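RhCC (Rhodococcus jostii, PDB 4U5R) is a magnesium-binding member of the tautomerase superfamily that probably acts as a cofactor-independent oxygenase. Local coordinates at residues Asn58-Ile69 / Gly98-Pro109. The protein carries 1 engineered substitution. Residues are numbered along the deposited sequence; the frame is centred on the assembly and turned at random.
Sequences NNNFVRIRLDHI and GYDWEIHIAETP. Engineered in segment 98-109: Ala106 (natural residue Asp).
Strands 61-68 and 100-107 are the parallel pair of a beta-alpha-beta unit of the tautomerase fold, joined through helix 76-90. Backbone hydrogen bonds join them from Asp100 N to Thr108 N. Arg63 CG lies anti to the backbone N (chi1 -167°) and the chain bends at chi2, which brings one guanidinium face against Glu102 and its edge to His104. Arg63 NE forms a salt bridge with Glu102 OE1 (3.1 Å). Arg63 NH1 donates to His104 ND1 (2.9 Å) in the imidazole plane. In the second subunit, Trp113 bonds Glu102 OE2 and Asp67 bonds His104 NE2. A leucine in place of Arg63 would probably leave Glu102 OE1 without its ion pair and His104 ND1 without its donor. Arg65 CG packs over the His104 ring. Ala106 is engineered; the natural Asp is at a magnesium site, with no metal bound to this chain. Ala106 CB lies 3.6 Å from Asp67 OD1; Asp67 OD2 bridges to Arg65 of the third subunit. On the other face, Ile105 CG2 makes a CH-pi contact over the His68 ring. Helix 76-90 covers Ile103 and Ile105, strand 2-8 flanks strand 61-68, and Glu102 to His104 pair antiparallel with a strand of the second subunit.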
loop_
_atom_site.group_PDB
_atom_site.type_symbol
_atom_site.label_atom_id
_atom_site.label_comp_id
_atom_site.label_asym_id
_atom_site.label_seq_id
_atom_site.Cartn_x
_atom_site.Cartn_y
_atom_site.Cartn_z
ATOM N N ASN B 58 -18.807 8.131 3.978
ATOM C CA ASN B 58 -18.450 9.539 3.895
ATOM C C ASN B 58 -18.079 9.844 2.456
ATOM O O ASN B 58 -17.070 9.342 1.945
ATOM C CB ASN B 58 -17.299 9.886 4.852
ATOM C CG ASN B 58 -17.014 11.387 4.924
ATOM O OD1 ASN B 58 -17.282 12.135 3.986
ATOM N ND2 ASN B 58 -16.440 11.829 6.045
ATOM N N ASN B 59 -18.902 10.665 1.811
ATOM C CA ASN B 59 -18.673 11.008 0.422
ATOM C C ASN B 59 -18.046 12.405 0.290
ATOM O O ASN B 59 -18.070 13.016 -0.783
ATOM C CB ASN B 59 -19.997 10.885 -0.352
ATOM C CG ASN B 59 -20.693 9.525 -0.127
ATOM O OD1 ASN B 59 -20.081 8.465 -0.271
ATOM N ND2 ASN B 59 -21.975 9.559 0.244
ATOM N N ASN B 60 -17.448 12.897 1.378
ATOM C CA ASN B 60 -16.759 14.181 1.370
ATOM C C ASN B 60 -15.357 14.014 1.962
ATOM O O ASN B 60 -14.799 14.914 2.590
ATOM C CB ASN B 60 -17.575 15.227 2.142
ATOM C CG ASN B 60 -17.066 16.648 1.940
ATOM O OD1 ASN B 60 -16.836 17.089 0.815
ATOM N ND2 ASN B 60 -16.853 17.357 3.041
ATOM N N PHE B 61 -14.768 12.850 1.708
ATOM C CA PHE B 61 -13.519 12.507 2.366
ATOM C C PHE B 61 -12.430 12.152 1.356
ATOM O O PHE B 61 -12.650 11.337 0.455
ATOM C CB PHE B 61 -13.770 11.350 3.341
ATOM C CG PHE B 61 -12.596 11.025 4.231
ATOM C CD1 PHE B 61 -12.377 11.724 5.407
ATOM C CD2 PHE B 61 -11.728 9.998 3.900
ATOM C CE1 PHE B 61 -11.293 11.419 6.232
ATOM C CE2 PHE B 61 -10.651 9.687 4.720
ATOM C CZ PHE B 61 -10.433 10.399 5.880
ATOM N N VAL B 62 -11.269 12.791 1.504
ATOM C CA VAL B 62 -10.111 12.514 0.661
ATOM C C VAL B 62 -9.045 11.788 1.488
ATOM O O VAL B 62 -8.565 12.303 2.497
ATOM C CB VAL B 62 -9.536 13.817 0.046
ATOM C CG1 VAL B 62 -8.275 13.501 -0.763
ATOM C CG2 VAL B 62 -10.586 14.508 -0.828
ATOM N N ARG B 63 -8.681 10.581 1.074
ATOM C CA ARG B 63 -7.645 9.816 1.774
ATOM C C ARG B 63 -6.373 9.757 0.935
ATOM O O ARG B 63 -6.415 9.335 -0.223
ATOM C CB ARG B 63 -8.164 8.401 2.092
ATOM C CG ARG B 63 -7.324 7.589 3.087
ATOM C CD ARG B 63 -7.151 8.367 4.385
ATOM N NE ARG B 63 -6.555 7.543 5.429
ATOM C CZ ARG B 63 -5.253 7.379 5.639
ATOM N NH1 ARG B 63 -4.343 7.950 4.848
ATOM N NH2 ARG B 63 -4.867 6.603 6.646
ATOM N N ILE B 64 -5.247 10.169 1.522
ATOM C CA ILE B 64 -3.958 10.207 0.824
ATOM C C ILE B 64 -2.967 9.252 1.486
ATOM O O ILE B 64 -2.853 9.218 2.712
ATOM C CB ILE B 64 -3.336 11.624 0.829
ATOM C CG1 ILE B 64 -4.328 12.685 0.324
ATOM C CG2 ILE B 64 -1.997 11.610 0.068
ATOM C CD1 ILE B 64 -4.918 13.533 1.470
ATOM N N ARG B 65 -2.264 8.461 0.683
ATOM C CA ARG B 65 -1.230 7.572 1.211
ATOM C C ARG B 65 -0.028 7.627 0.294
ATOM O O ARG B 65 -0.189 7.612 -0.902
ATOM C CB ARG B 65 -1.741 6.132 1.323
ATOM C CG ARG B 65 -0.711 5.174 1.898
ATOM C CD ARG B 65 -1.028 3.713 1.583
ATOM N NE ARG B 65 -0.094 2.866 2.321
ATOM C CZ ARG B 65 1.143 2.604 1.925
ATOM N NH1 ARG B 65 1.593 3.094 0.771
ATOM N NH2 ARG B 65 1.929 1.849 2.684
ATOM N N LEU B 66 1.180 7.654 0.831
ATOM C CA LEU B 66 2.330 7.692 -0.053
ATOM C C LEU B 66 3.463 6.850 0.469
ATOM O O LEU B 66 3.608 6.725 1.669
ATOM C CB LEU B 66 2.757 9.146 -0.271
ATOM C CG LEU B 66 3.071 10.059 0.921
ATOM C CD1 LEU B 66 4.294 10.933 0.680
ATOM C CD2 LEU B 66 1.856 10.905 1.264
ATOM N N ASP B 67 4.203 6.210 -0.444
ATOM C CA ASP B 67 5.509 5.624 -0.128
ATOM C C ASP B 67 6.646 6.553 -0.508
ATOM O O ASP B 67 6.627 7.168 -1.580
ATOM C CB ASP B 67 5.738 4.298 -0.872
ATOM C CG ASP B 67 4.809 3.175 -0.422
ATOM O OD1 ASP B 67 4.404 3.113 0.750
ATOM O OD2 ASP B 67 4.519 2.301 -1.259
ATOM N N HIS B 68 7.656 6.622 0.352
ATOM C CA HIS B 68 8.922 7.242 0.002
ATOM C C HIS B 68 9.925 6.136 -0.221
ATOM O O HIS B 68 10.092 5.275 0.649
ATOM C CB HIS B 68 9.400 8.175 1.106
ATOM C CG HIS B 68 8.791 9.539 1.053
ATOM N ND1 HIS B 68 9.162 10.540 1.921
ATOM C CD2 HIS B 68 7.861 10.083 0.226
ATOM C CE1 HIS B 68 8.491 11.642 1.637
ATOM N NE2 HIS B 68 7.693 11.392 0.613
ATOM N N ILE B 69 10.579 6.170 -1.379
ATOM C CA ILE B 69 11.481 5.112 -1.814
ATOM C C ILE B 69 12.907 5.595 -1.979
ATOM O O ILE B 69 13.845 4.909 -1.584
ATOM C CB ILE B 69 11.016 4.518 -3.152
ATOM C CG1 ILE B 69 9.511 4.242 -3.100
ATOM C CG2 ILE B 69 11.811 3.257 -3.475
ATOM C CD1 ILE B 69 8.827 4.221 -4.485
ATOM N N GLY B 98 -13.390 22.380 1.430
ATOM C CA GLY B 98 -14.325 21.881 2.424
ATOM C C GLY B 98 -14.328 20.378 2.633
ATOM O O GLY B 98 -15.210 19.847 3.308
ATOM N N TYR B 99 -13.338 19.689 2.075
ATOM C CA TYR B 99 -13.224 18.245 2.266
ATOM C C TYR B 99 -12.646 17.881 3.623
ATOM O O TYR B 99 -11.923 18.666 4.236
ATOM C CB TYR B 99 -12.329 17.617 1.187
ATOM C CG TYR B 99 -12.907 17.686 -0.198
ATOM C CD1 TYR B 99 -13.944 16.847 -0.576
ATOM C CD2 TYR B 99 -12.418 18.590 -1.134
ATOM C CE1 TYR B 99 -14.482 16.898 -1.850
ATOM C CE2 TYR B 99 -12.957 18.655 -2.411
ATOM C CZ TYR B 99 -13.990 17.812 -2.757
ATOM O OH TYR B 99 -14.524 17.865 -4.021
ATOM N N ASP B 100 -12.969 16.677 4.077
ATOM C CA ASP B 100 -12.284 16.068 5.216
ATOM C C ASP B 100 -11.159 15.227 4.645
ATOM O O ASP B 100 -11.274 14.745 3.516
ATOM C CB ASP B 100 -13.248 15.216 6.044
ATOM C CG ASP B 100 -14.341 16.042 6.666
ATOM O OD1 ASP B 100 -14.037 17.159 7.124
ATOM O OD2 ASP B 100 -15.494 15.576 6.682
ATOM N N TRP B 101 -10.060 15.066 5.378
ATOM C CA TRP B 101 -8.934 14.325 4.800
ATOM C C TRP B 101 -7.966 13.788 5.846
ATOM O O TRP B 101 -7.959 14.203 7.013
ATOM C CB TRP B 101 -8.164 15.187 3.762
ATOM C CG TRP B 101 -7.214 16.223 4.323
ATOM C CD1 TRP B 101 -5.846 16.175 4.316
ATOM C CD2 TRP B 101 -7.570 17.442 4.984
ATOM N NE1 TRP B 101 -5.333 17.298 4.923
ATOM C CE2 TRP B 101 -6.371 18.090 5.344
ATOM C CE3 TRP B 101 -8.790 18.060 5.289
ATOM C CZ2 TRP B 101 -6.357 19.320 6.015
ATOM C CZ3 TRP B 101 -8.775 19.274 5.960
ATOM C CH2 TRP B 101 -7.566 19.886 6.315
ATOM N N GLU B 102 -7.156 12.838 5.398
ATOM C CA GLU B 102 -6.159 12.163 6.215
ATOM C C GLU B 102 -5.026 11.727 5.295
ATOM O O GLU B 102 -5.264 11.336 4.155
ATOM C CB GLU B 102 -6.764 10.954 6.953
ATOM C CG GLU B 102 -5.774 10.244 7.862
ATOM C CD GLU B 102 -6.366 9.067 8.628
ATOM O OE1 GLU B 102 -7.432 8.549 8.244
ATOM O OE2 GLU B 102 -5.734 8.638 9.619
ATOM N N ILE B 103 -3.800 11.787 5.796
ATOM C CA ILE B 103 -2.610 11.449 5.024
ATOM C C ILE B 103 -1.658 10.664 5.893
ATOM O O ILE B 103 -1.521 10.950 7.091
ATOM C CB ILE B 103 -1.868 12.705 4.509
ATOM C CG1 ILE B 103 -0.691 12.312 3.597
ATOM C CG2 ILE B 103 -1.363 13.556 5.678
ATOM C CD1 ILE B 103 -0.158 13.483 2.755
ATOM N N HIS B 104 -0.997 9.674 5.301
ATOM C CA HIS B 104 0.140 9.045 5.960
ATOM C C HIS B 104 1.192 8.558 4.967
ATOM O O HIS B 104 0.919 8.379 3.775
ATOM C CB HIS B 104 -0.318 7.911 6.909
ATOM C CG HIS B 104 -0.737 6.635 6.235
ATOM N ND1 HIS B 104 -1.954 6.480 5.607
ATOM C CD2 HIS B 104 -0.126 5.425 6.171
ATOM C CE1 HIS B 104 -2.057 5.246 5.143
ATOM N NE2 HIS B 104 -0.962 4.584 5.476
ATOM N N ILE B 105 2.414 8.408 5.478
ATOM C CA ILE B 105 3.577 8.019 4.690
ATOM C C ILE B 105 4.232 6.742 5.216
ATOM O O ILE B 105 4.333 6.518 6.422
ATOM C CB ILE B 105 4.667 9.107 4.678
ATOM C CG1 ILE B 105 4.059 10.498 4.515
ATOM C CG2 ILE B 105 5.717 8.796 3.607
ATOM C CD1 ILE B 105 5.093 11.602 4.291
ATOM N N ALA B 106 4.694 5.914 4.294
ATOM C CA ALA B 106 5.525 4.773 4.632
ATOM C C ALA B 106 6.853 4.913 3.894
ATOM O O ALA B 106 6.912 5.526 2.831
ATOM C CB ALA B 106 4.828 3.477 4.262
ATOM N N GLU B 107 7.916 4.366 4.468
ATOM C CA GLU B 107 9.216 4.337 3.823
ATOM C C GLU B 107 9.490 2.885 3.445
ATOM O O GLU B 107 9.335 1.984 4.276
ATOM C CB GLU B 107 10.310 4.905 4.743
ATOM C CG GLU B 107 10.052 6.353 5.162
ATOM C CD GLU B 107 11.187 6.964 5.978
ATOM O OE1 GLU B 107 11.580 6.371 7.004
ATOM O OE2 GLU B 107 11.685 8.039 5.592
ATOM N N THR B 108 9.844 2.670 2.179
ATOM C CA THR B 108 10.076 1.334 1.635
ATOM C C THR B 108 11.519 1.254 1.125
ATOM O O THR B 108 12.158 2.289 0.899
ATOM C CB THR B 108 9.062 0.988 0.500
ATOM O OG1 THR B 108 9.342 1.779 -0.656
ATOM C CG2 THR B 108 7.612 1.262 0.944
ATOM N N PRO B 109 12.067 0.029 0.996
ATOM C CA PRO B 109 13.502 -0.134 0.696
ATOM C C PRO B 109 13.956 0.423 -0.654
ATOM O O PRO B 109 13.446 0.028 -1.712
ATOM C CB PRO B 109 13.695 -1.654 0.714
ATOM C CG PRO B 109 12.600 -2.175 1.540
ATOM C CD PRO B 109 11.430 -1.251 1.362
HETATM O O HOH W 1 -7.139 5.743 7.930
HETATM O O HOH W 2 11.391 9.471 3.292
#